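Local coordinates for cytochrome c-552/4 domain-containing protein (Ignicoccus hospitalis KIN4/I, PDB 4QO5) that is of unknown function but carries eight heme c groups as a membrane-associated cytochrome, which is consistent with a role in electron transfer, at residues Leu319-Pro324 / Met365-Ala370; Glu337-Ser342 / Ala357-Lys362; Thr425-Thr430 / Ser479-Thr484. All coordinates share one frame; numbering follows the deposited sequence.

Contact 1 (Leu319-Pro324 / Met365-Ala370); sequences LIYAHP and MPISLA
Pro366 lies on the imidazole of His323 in a CH-pi contact, where the loop leading into strand 323-324, which pairs antiparallel with 314-315, packs on loop 365-370. Its CG stands 3.5 Å from the centroid of the His323 ring, over one face. Pro366 also presses CG on Leu319 CB. Ile367 comes next. Its CG2 nears Leu319 O. Its CG1 is anti to the backbone N (chi1 -170°), which places Ile367 CD1 against Tyr321 CB at 4.0 Å. The side chains of Ile367 and Tyr321 cross at about a right angle. Met365 folds at its thioether, and its CE touches Leu319 O and Ile320 CG2. At the other end, Tyr321 OH donates a hydrogen bond of 2.6 Å to Leu369 O, meeting it from above the carbonyl plane. Ser368 O lies at the edge of the same phenol ring.

The second shell fixes these groups. His323 ND1 donates to Tyr321 O at 2.8 Å, in the ring plane, and this holds the imidazole face against Pro366. Tyr321 O also accepts from Leu319 N. The peptide bond before Ile320 is cis. His323 pairs through its backbone with Arg315 on strand 314-315. Tyr321 and Ile320 pack on helix 413-447, and Tyr139 covers Leu319, Met365 and Pro366. Leu319 also touches a heme c, so the contact backs onto a heme pocket. One water links the two backbones: it accepts from Ile320 N at 3.0 Å and lies 2.9 Å from Ile367 O, to which it probably donates.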
loop_
_atom_site.group_PDB
_atom_site.type_symbol
_atom_site.label_atom_id
_atom_site.label_comp_id
_atom_site.label_asym_id
_atom_site.label_seq_id
_atom_site.Cartn_x
_atom_site.Cartn_y
_atom_site.Cartn_z
ATOM N N LEU A 319 12.940 4.185 21.630
ATOM C CA LEU A 319 12.769 5.415 22.396
ATOM C C LEU A 319 14.026 5.814 23.170
ATOM O O LEU A 319 13.992 5.876 24.403
ATOM C CB LEU A 319 11.585 5.261 23.353
ATOM C CG LEU A 319 10.239 5.029 22.655
ATOM C CD1 LEU A 319 9.172 4.545 23.642
ATOM C CD2 LEU A 319 9.781 6.300 21.915
ATOM N N ILE A 320 15.136 6.078 22.475
ATOM C CA ILE A 320 15.228 6.033 21.008
ATOM C C ILE A 320 15.754 4.668 20.537
ATOM O O ILE A 320 15.725 4.362 19.342
ATOM C CB ILE A 320 16.167 7.129 20.490
ATOM C CG1 ILE A 320 17.583 6.880 21.019
ATOM C CG2 ILE A 320 15.631 8.518 20.877
ATOM C CD1 ILE A 320 18.627 7.846 20.506
ATOM N N TYR A 321 16.214 3.853 21.487
ATOM C CA TYR A 321 16.667 2.485 21.207
ATOM C C TYR A 321 15.583 1.462 21.548
ATOM O O TYR A 321 14.711 1.734 22.370
ATOM C CB TYR A 321 17.921 2.176 22.025
ATOM C CG TYR A 321 19.018 3.199 21.825
ATOM C CD1 TYR A 321 19.767 3.218 20.650
ATOM C CD2 TYR A 321 19.279 4.162 22.785
ATOM C CE1 TYR A 321 20.761 4.157 20.459
ATOM C CE2 TYR A 321 20.268 5.107 22.599
ATOM C CZ TYR A 321 21.005 5.100 21.426
ATOM O OH TYR A 321 21.997 6.041 21.229
ATOM N N ALA A 322 15.652 0.285 20.929
ATOM C CA ALA A 322 14.803 -0.834 21.316
ATOM C C ALA A 322 15.272 -1.283 22.704
ATOM O O ALA A 322 16.473 -1.268 23.002
ATOM C CB ALA A 322 14.914 -1.978 20.312
ATOM N N HIS A 323 14.325 -1.676 23.545
ATOM C CA HIS A 323 14.614 -1.883 24.968
ATOM C C HIS A 323 13.678 -2.927 25.566
ATOM O O HIS A 323 12.618 -3.176 25.034
ATOM C CB HIS A 323 14.440 -0.563 25.704
ATOM C CG HIS A 323 13.124 0.098 25.444
ATOM N ND1 HIS A 323 12.878 0.831 24.303
ATOM C CD2 HIS A 323 11.979 0.134 26.169
ATOM C CE1 HIS A 323 11.640 1.295 24.339
ATOM N NE2 HIS A 323 11.072 0.886 25.459
ATOM N N PRO A 324 14.065 -3.530 26.710
ATOM C CA PRO A 324 13.135 -4.505 27.292
ATOM C C PRO A 324 11.783 -3.856 27.586
ATOM O O PRO A 324 11.723 -2.658 27.877
ATOM C CB PRO A 324 13.836 -4.928 28.598
ATOM C CG PRO A 324 15.292 -4.679 28.337
ATOM C CD PRO A 324 15.342 -3.461 27.435
ATOM N N MET A 365 12.287 8.643 29.646
ATOM C CA MET A 365 12.474 7.675 28.572
ATOM C C MET A 365 12.827 6.340 29.207
ATOM O O MET A 365 13.207 6.303 30.382
ATOM C CB MET A 365 13.577 8.153 27.635
ATOM C CG MET A 365 13.125 9.320 26.747
ATOM S SD MET A 365 14.514 10.153 25.980
ATOM C CE MET A 365 14.908 8.990 24.679
ATOM N N PRO A 366 12.666 5.237 28.457
ATOM C CA PRO A 366 12.914 3.914 29.041
ATOM C C PRO A 366 14.386 3.537 29.083
ATOM O O PRO A 366 14.785 2.647 29.848
ATOM C CB PRO A 366 12.148 2.965 28.109
ATOM C CG PRO A 366 12.026 3.709 26.806
ATOM C CD PRO A 366 11.965 5.162 27.155
ATOM N N ILE A 367 15.189 4.214 28.269
ATOM C CA ILE A 367 16.588 3.838 28.105
ATOM C C ILE A 367 17.429 5.104 27.898
ATOM O O ILE A 367 16.924 6.118 27.402
ATOM C CB ILE A 367 16.719 2.825 26.922
ATOM C CG1 ILE A 367 18.113 2.198 26.855
ATOM C CG2 ILE A 367 16.283 3.467 25.584
ATOM C CD1 ILE A 367 18.204 1.015 25.883
ATOM N N SER A 368 18.697 5.056 28.297
ATOM C CA SER A 368 19.596 6.203 28.170
ATOM C C SER A 368 19.897 6.543 26.703
ATOM O O SER A 368 19.598 5.759 25.800
ATOM C CB SER A 368 20.900 5.934 28.913
ATOM O OG SER A 368 21.490 4.713 28.491
ATOM N N LEU A 369 20.499 7.708 26.477
ATOM C CA LEU A 369 20.780 8.176 25.117
ATOM C C LEU A 369 22.011 7.511 24.523
ATOM O O LEU A 369 22.208 7.508 23.306
ATOM C CB LEU A 369 20.970 9.692 25.105
ATOM C CG LEU A 369 19.767 10.509 25.569
ATOM C CD1 LEU A 369 20.094 11.995 25.547
ATOM C CD2 LEU A 369 18.533 10.212 24.717
ATOM N N ALA A 370 22.850 6.959 25.391
ATOM C CA ALA A 370 24.073 6.304 24.955
ATOM C C ALA A 370 24.425 5.227 25.968
ATOM O O ALA A 370 24.076 5.348 27.144
ATOM C CB ALA A 370 25.201 7.324 24.849
HETATM O O HOH W 1 17.133 6.776 24.584
#

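Contact 2 (Glu337-Ser342 / Ala357-Lys362); sequences EAMPES and ALVGVK
Ala338 and Val361 join the two segments through a backbone hydrogen bond, beside a minimal antiparallel strand pairing. Ala338 N donates to Val361 O at 2.9 Å. Next to it, Glu337 and Lys362 form a non-hydrogen-bonded pair, with CA atoms 4.6 Å apart. A water adds a second backbone link. It donates to Met339 O at 2.6 Å and accepts from Gly360 N at 2.9 Å.

Residues Leu358 to Val361 make a type II beta turn, closed by Val361 N bonding to Leu358 O at 3.0 Å. Gly360 takes its third position with positive phi (83°), a conformation that suits glycine. The turn places Val361 O within bonding distance of Ala338 N.

Apolar contacts add to these bonds. Met339 CB meets Leu358 CB at 3.6 Å, and both of these residues point their CB atoms at the opposite segment. Val359 uses CG1 to touch Glu341 CB at 3.6 Å, and the two side chains cross at a slant. It is the aliphatic part of Glu341 that packs here: CG follows CB along Val359 CG1, while the carboxylate leads away from the other segment.

The charged pair is looser. Glu337 and Lys362 project from the same face of the pairing, and the aliphatic CD of Lys362 lies near Glu337 N. Glu337 OE2 and Lys362 NZ stay 4.9 Å apart, so any attraction is probably weak.

Pro340 occupies the N-cap position of helix 341-349. Met339 and Val359 both pack on Ala344 of that helix, Leu358 rests on the loop residue Leu369, and the 337/362 bridge joins strands 336-337 and 362-363.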
loop_
_atom_site.group_PDB
_atom_site.type_symbol
_atom_site.label_atom_id
_atom_site.label_comp_id
_atom_site.label_asym_id
_atom_site.label_seq_id
_atom_site.Cartn_x
_atom_site.Cartn_y
_atom_site.Cartn_z
ATOM N N GLU A 337 18.564 7.908 33.732
ATOM C CA GLU A 337 19.753 8.740 33.566
ATOM C C GLU A 337 20.111 8.807 32.078
ATOM O O GLU A 337 20.254 7.777 31.418
ATOM C CB GLU A 337 20.924 8.165 34.363
ATOM C CG GLU A 337 21.431 9.081 35.462
ATOM C CD GLU A 337 22.488 8.416 36.318
ATOM O OE1 GLU A 337 22.506 7.166 36.369
ATOM O OE2 GLU A 337 23.299 9.143 36.935
ATOM N N ALA A 338 20.247 10.019 31.550
ATOM C CA ALA A 338 20.357 10.211 30.103
ATOM C C ALA A 338 21.733 9.869 29.529
ATOM O O ALA A 338 21.838 9.274 28.455
ATOM C CB ALA A 338 19.976 11.634 29.740
ATOM N N MET A 339 22.782 10.256 30.244
ATOM C CA MET A 339 24.138 10.177 29.717
ATOM C C MET A 339 25.135 9.766 30.794
ATOM O O MET A 339 25.380 10.522 31.734
ATOM C CB MET A 339 24.543 11.539 29.153
ATOM C CG MET A 339 25.992 11.633 28.690
ATOM S SD MET A 339 26.317 10.682 27.193
ATOM C CE MET A 339 25.100 11.380 26.077
ATOM N N PRO A 340 25.712 8.561 30.665
ATOM C CA PRO A 340 26.750 8.147 31.617
ATOM C C PRO A 340 27.960 9.075 31.514
ATOM O O PRO A 340 28.308 9.483 30.410
ATOM C CB PRO A 340 27.111 6.735 31.147
ATOM C CG PRO A 340 25.900 6.260 30.402
ATOM C CD PRO A 340 25.351 7.485 29.726
ATOM N N GLU A 341 28.578 9.412 32.640
ATOM C CA GLU A 341 29.689 10.363 32.644
ATOM C C GLU A 341 30.931 9.850 31.906
ATOM O O GLU A 341 31.702 10.639 31.353
ATOM C CB GLU A 341 30.061 10.769 34.076
ATOM C CG GLU A 341 31.143 11.847 34.143
ATOM C CD GLU A 341 32.243 11.532 35.143
ATOM O OE1 GLU A 341 31.941 10.917 36.188
ATOM O OE2 GLU A 341 33.412 11.898 34.880
ATOM N N SER A 342 31.129 8.535 31.898
ATOM C CA SER A 342 32.295 7.966 31.230
ATOM C C SER A 342 32.142 8.118 29.721
ATOM O O SER A 342 33.118 8.331 29.002
ATOM C CB SER A 342 32.487 6.495 31.608
ATOM O OG SER A 342 31.648 5.655 30.839
ATOM N N ALA A 357 26.553 18.465 29.318
ATOM C CA ALA A 357 25.355 19.070 29.892
ATOM C C ALA A 357 24.253 18.048 30.177
ATOM O O ALA A 357 23.207 18.393 30.727
ATOM C CB ALA A 357 24.833 20.172 28.981
ATOM N N LEU A 358 24.486 16.793 29.803
ATOM C CA LEU A 358 23.499 15.737 30.014
ATOM C C LEU A 358 23.839 14.828 31.199
ATOM O O LEU A 358 23.020 14.010 31.627
ATOM C CB LEU A 358 23.333 14.908 28.743
ATOM C CG LEU A 358 22.436 15.536 27.678
ATOM C CD1 LEU A 358 22.374 14.649 26.454
ATOM C CD2 LEU A 358 21.042 15.778 28.244
ATOM N N VAL A 359 25.046 14.972 31.729
ATOM C CA VAL A 359 25.468 14.142 32.847
ATOM C C VAL A 359 24.630 14.476 34.075
ATOM O O VAL A 359 24.534 15.635 34.472
ATOM C CB VAL A 359 26.956 14.335 33.157
ATOM C CG1 VAL A 359 27.434 13.277 34.141
ATOM C CG2 VAL A 359 27.761 14.272 31.875
ATOM N N GLY A 360 23.996 13.461 34.652
ATOM C CA GLY A 360 23.160 13.658 35.822
ATOM C C GLY A 360 21.752 14.132 35.506
ATOM O O GLY A 360 20.948 14.353 36.406
ATOM N N VAL A 361 21.448 14.295 34.225
ATOM C CA VAL A 361 20.105 14.679 33.820
ATOM C C VAL A 361 19.219 13.443 33.685
ATOM O O VAL A 361 19.641 12.424 33.138
ATOM C CB VAL A 361 20.121 15.464 32.491
ATOM C CG1 VAL A 361 18.714 15.859 32.082
ATOM C CG2 VAL A 361 21.007 16.695 32.618
ATOM N N LYS A 362 17.999 13.532 34.210
ATOM C CA LYS A 362 17.019 12.460 34.065
ATOM C C LYS A 362 16.081 12.809 32.923
ATOM O O LYS A 362 15.635 13.949 32.819
ATOM C CB LYS A 362 16.202 12.309 35.346
ATOM C CG LYS A 362 17.011 11.905 36.566
ATOM C CD LYS A 362 17.431 10.451 36.491
ATOM C CE LYS A 362 17.850 9.933 37.854
ATOM N NZ LYS A 362 18.922 10.780 38.445
HETATM O O HOH W 2 25.050 10.836 34.249
#

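Contact 3 (Thr425-Thr430 / Ser479-Thr484); sequences TQIEET and SIRYGT. With HEC (heme c), chain H.
Helices 413-447 and 464-485 run antiparallel here, their local axes 9.4 Å apart at an angle of 174°, and Gln426 and Arg481 make the nearest CA pair. This antiparallel helix pair packs through a mix of polar and branched apolar side chains.

Thr430 is central. Its methyl CG2 meets Ile480 CG2 at 3.5 Å, the two side chains sliding past each other in opposite directions. Its hydroxyl sits between the backbone N and the carbonyl carbon (chi1 54°), where Thr430 OG1 donates back to Gln426 O at 2.7 Å. Thr430 OG1 in turn accepts from Arg481 NH1 at 2.9 Å. That bond is bent, with an angle of 131°, and Thr430 OG1 is tilted out of the guanidinium plane. Arg481 NE bonds to Leu316 O and NH2 to Asn478 OD1, so three bonds set the guanidinium. The aliphatic CD of Arg481 also touches Ile427 CG1.

Gln426 crosses Thr484 at about a right angle, its CG 3.5 Å from Thr484 OG1. Its amide is held at both ends. OE1 accepts from Trp498 NE1 of helix 498-520, and NE2 donates to Thr425 OG1 in the amide plane and to Glu429 OE1. Thr484 OG1 turns back to Ile480 O at 2.7 Å; Thr484 N reaches that oxygen from the opposite face of its plane. Thr165 of the second subunit bonds to Thr484 OG1, so the pair also borders a subunit interface.

Tyr482 leaves the helix pair for the hemes. Its OH bonds to a propionate oxygen of one heme c. One face of its ring is turned to another heme c, whose C2A lies over it toward the rim, with Tyr482 OH 3.4 Å from methyl CMA of that heme.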
loop_
_atom_site.group_PDB
_atom_site.type_symbol
_atom_site.label_atom_id
_atom_site.label_comp_id
_atom_site.label_asym_id
_atom_site.label_seq_id
_atom_site.Cartn_x
_atom_site.Cartn_y
_atom_site.Cartn_z
ATOM N N THR A 425 19.752 -9.960 16.838
ATOM C CA THR A 425 20.890 -9.366 16.132
ATOM C C THR A 425 20.486 -8.045 15.478
ATOM O O THR A 425 21.280 -7.100 15.416
ATOM C CB THR A 425 21.518 -10.307 15.064
ATOM O OG1 THR A 425 20.686 -10.360 13.895
ATOM C CG2 THR A 425 21.752 -11.719 15.631
ATOM N N GLN A 426 19.247 -7.976 15.006
ATOM C CA GLN A 426 18.762 -6.741 14.383
ATOM C C GLN A 426 18.501 -5.626 15.384
ATOM O O GLN A 426 18.701 -4.448 15.074
ATOM C CB GLN A 426 17.537 -7.016 13.509
ATOM C CG GLN A 426 17.905 -7.906 12.343
ATOM C CD GLN A 426 19.129 -7.388 11.611
ATOM O OE1 GLN A 426 19.051 -6.402 10.868
ATOM N NE2 GLN A 426 20.274 -8.037 11.828
ATOM N N ILE A 427 18.092 -6.010 16.592
ATOM C CA ILE A 427 17.941 -5.068 17.701
ATOM C C ILE A 427 19.310 -4.474 18.008
ATOM O O ILE A 427 19.452 -3.261 18.131
ATOM C CB ILE A 427 17.340 -5.763 18.947
ATOM C CG1 ILE A 427 15.845 -6.022 18.715
ATOM C CG2 ILE A 427 17.559 -4.932 20.230
ATOM C CD1 ILE A 427 15.245 -7.046 19.653
ATOM N N GLU A 428 20.323 -5.335 18.095
ATOM C CA GLU A 428 21.691 -4.898 18.356
ATOM C C GLU A 428 22.215 -3.977 17.256
ATOM O O GLU A 428 22.804 -2.933 17.534
ATOM C CB GLU A 428 22.628 -6.105 18.482
ATOM C CG GLU A 428 24.098 -5.702 18.452
ATOM C CD GLU A 428 25.013 -6.815 17.974
ATOM O OE1 GLU A 428 24.962 -7.917 18.564
ATOM O OE2 GLU A 428 25.776 -6.588 17.005
ATOM N N GLU A 429 22.031 -4.381 16.005
ATOM C CA GLU A 429 22.554 -3.601 14.883
ATOM C C GLU A 429 21.811 -2.278 14.688
ATOM O O GLU A 429 22.434 -1.232 14.499
ATOM C CB GLU A 429 22.594 -4.444 13.606
ATOM C CG GLU A 429 23.646 -5.544 13.740
ATOM C CD GLU A 429 23.662 -6.536 12.598
ATOM O OE1 GLU A 429 22.826 -6.412 11.675
ATOM O OE2 GLU A 429 24.521 -7.450 12.636
ATOM N N THR A 430 20.490 -2.303 14.764
ATOM C CA THR A 430 19.754 -1.047 14.607
ATOM C C THR A 430 20.049 -0.087 15.748
ATOM O O THR A 430 20.136 1.127 15.532
ATOM C CB THR A 430 18.230 -1.243 14.471
ATOM O OG1 THR A 430 17.746 -2.021 15.570
ATOM C CG2 THR A 430 17.906 -1.937 13.142
ATOM N N SER A 479 11.285 -0.031 11.409
ATOM C CA SER A 479 10.850 -0.882 10.310
ATOM C C SER A 479 11.706 -2.139 10.211
ATOM O O SER A 479 11.195 -3.236 9.961
ATOM C CB SER A 479 10.870 -0.121 8.987
ATOM O OG SER A 479 9.814 0.825 8.945
ATOM N N ILE A 480 13.006 -1.982 10.418
ATOM C CA ILE A 480 13.913 -3.131 10.341
ATOM C C ILE A 480 13.584 -4.165 11.411
ATOM O O ILE A 480 13.538 -5.371 11.147
ATOM C CB ILE A 480 15.384 -2.683 10.473
ATOM C CG1 ILE A 480 15.798 -1.905 9.224
ATOM C CG2 ILE A 480 16.319 -3.903 10.658
ATOM C CD1 ILE A 480 17.055 -1.069 9.416
ATOM N N ARG A 481 13.341 -3.682 12.628
ATOM C CA ARG A 481 12.996 -4.555 13.735
ATOM C C ARG A 481 11.626 -5.198 13.512
ATOM O O ARG A 481 11.471 -6.396 13.704
ATOM C CB ARG A 481 13.033 -3.776 15.053
ATOM C CG ARG A 481 14.448 -3.334 15.431
ATOM C CD ARG A 481 14.474 -2.673 16.811
ATOM N NE ARG A 481 13.896 -1.330 16.818
ATOM C CZ ARG A 481 14.611 -0.213 16.936
ATOM N NH1 ARG A 481 15.929 -0.271 17.029
ATOM N NH2 ARG A 481 14.009 0.968 16.951
ATOM N N TYR A 482 10.647 -4.405 13.071
ATOM C CA TYR A 482 9.319 -4.945 12.784
ATOM C C TYR A 482 9.371 -6.034 11.708
ATOM O O TYR A 482 8.698 -7.075 11.817
ATOM C CB TYR A 482 8.401 -3.831 12.259
ATOM C CG TYR A 482 7.636 -3.050 13.307
ATOM C CD1 TYR A 482 8.245 -2.595 14.469
ATOM C CD2 TYR A 482 6.301 -2.745 13.108
ATOM C CE1 TYR A 482 7.520 -1.849 15.414
ATOM C CE2 TYR A 482 5.577 -2.006 14.039
ATOM C CZ TYR A 482 6.184 -1.570 15.185
ATOM O OH TYR A 482 5.438 -0.835 16.094
ATOM N N GLY A 483 10.108 -5.748 10.637
ATOM C CA GLY A 483 10.197 -6.635 9.484
ATOM C C GLY A 483 10.876 -7.942 9.852
ATOM O O GLY A 483 10.515 -9.008 9.357
ATOM N N THR A 484 11.846 -7.857 10.755
ATOM C CA THR A 484 12.561 -9.063 11.215
ATOM C C THR A 484 11.635 -9.871 12.116
ATOM O O THR A 484 11.487 -11.067 11.943
ATOM C CB THR A 484 13.842 -8.686 11.952
ATOM O OG1 THR A 484 14.643 -7.864 11.094
ATOM C CG2 THR A 484 14.641 -9.941 12.362
HETATM FE FE HEC H . 3.302 -8.535 15.613
HETATM C CHA HEC H . 5.940 -7.232 17.410
HETATM C CHB HEC H . 1.577 -5.598 15.923
HETATM C CHC HEC H . 1.136 -9.592 13.244
HETATM C CHD HEC H . 4.462 -11.652 16.026
HETATM N NA HEC H . 3.680 -6.780 16.507
HETATM C C1A HEC H . 4.865 -6.404 17.123
HETATM C C2A HEC H . 4.794 -4.993 17.414
HETATM C C3A HEC H . 3.606 -4.530 16.985
HETATM C C4A HEC H . 2.868 -5.643 16.421
HETATM C CMA HEC H . 3.056 -3.085 17.078
HETATM C CAA HEC H . 5.939 -4.194 18.075
HETATM C CBA HEC H . 5.560 -3.877 19.528
HETATM C CGA HEC H . 6.819 -3.329 20.150
HETATM O O1A HEC H . 7.094 -2.113 19.984
HETATM O O2A HEC H . 7.567 -4.129 20.771
HETATM N NB HEC H . 1.646 -7.763 14.821
HETATM C C1B HEC H . 1.172 -6.480 14.982
HETATM C C2B HEC H . 0.284 -6.183 13.914
HETATM C C3B HEC H . 0.240 -7.297 13.170
HETATM C C4B HEC H . 1.054 -8.311 13.739
HETATM C CMB HEC H . -0.414 -4.795 13.796
HETATM C CAB HEC H . -0.424 -7.702 11.868
HETATM C CBB HEC H . -0.518 -6.555 10.857
HETATM N NC HEC H . 2.783 -10.250 14.878
HETATM C C1C HEC H . 1.947 -10.533 13.815
HETATM C C2C HEC H . 1.887 -11.966 13.615
HETATM C C3C HEC H . 3.026 -12.408 14.184
HETATM C C4C HEC H . 3.475 -11.416 15.105
HETATM C CMC HEC H . 1.264 -12.497 12.307
HETATM C CAC HEC H . 3.703 -13.793 14.292
HETATM C CBC HEC H . 3.513 -14.776 13.127
HETATM N ND HEC H . 4.940 -9.317 16.578
HETATM C C1D HEC H . 5.240 -10.670 16.573
HETATM C C2D HEC H . 6.473 -10.886 17.267
HETATM C C3D HEC H . 6.950 -9.507 17.673
HETATM C C4D HEC H . 5.925 -8.586 17.218
HETATM C CMD HEC H . 7.180 -12.241 17.490
HETATM C CAD HEC H . 8.198 -9.142 18.485
HETATM C CBD HEC H . 7.727 -9.293 19.948
HETATM C CGD HEC H . 8.530 -8.384 20.837
HETATM O O1D HEC H . 9.051 -7.366 20.325
HETATM O O2D HEC H . 8.661 -8.668 22.060
#

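Overall arrangement
From the N terminus, the chain passes the early heme-binding regions before reaching residues 319-324. Contact 1 closes when residues 365-370 return to them, after 40 intervening residues. Contact 2 is nested inside that loop: residues 337-342 meet 357-362 around helix 341-349. The two contacts touch, with Leu369 N probably hydrogen-bonded to Ala338 O. Contact 3 follows in series. It closes a loop of 48 residues, mostly the rest of helices 413-447 and 464-485, and packs these two helices together. Ala322 of contact 1 packs on Ile427 and Arg481 of this helix pair. Contacts 2 and 3 do not touch. Contact 1 thus lies between the peripheral turn and the helices beside the hemes.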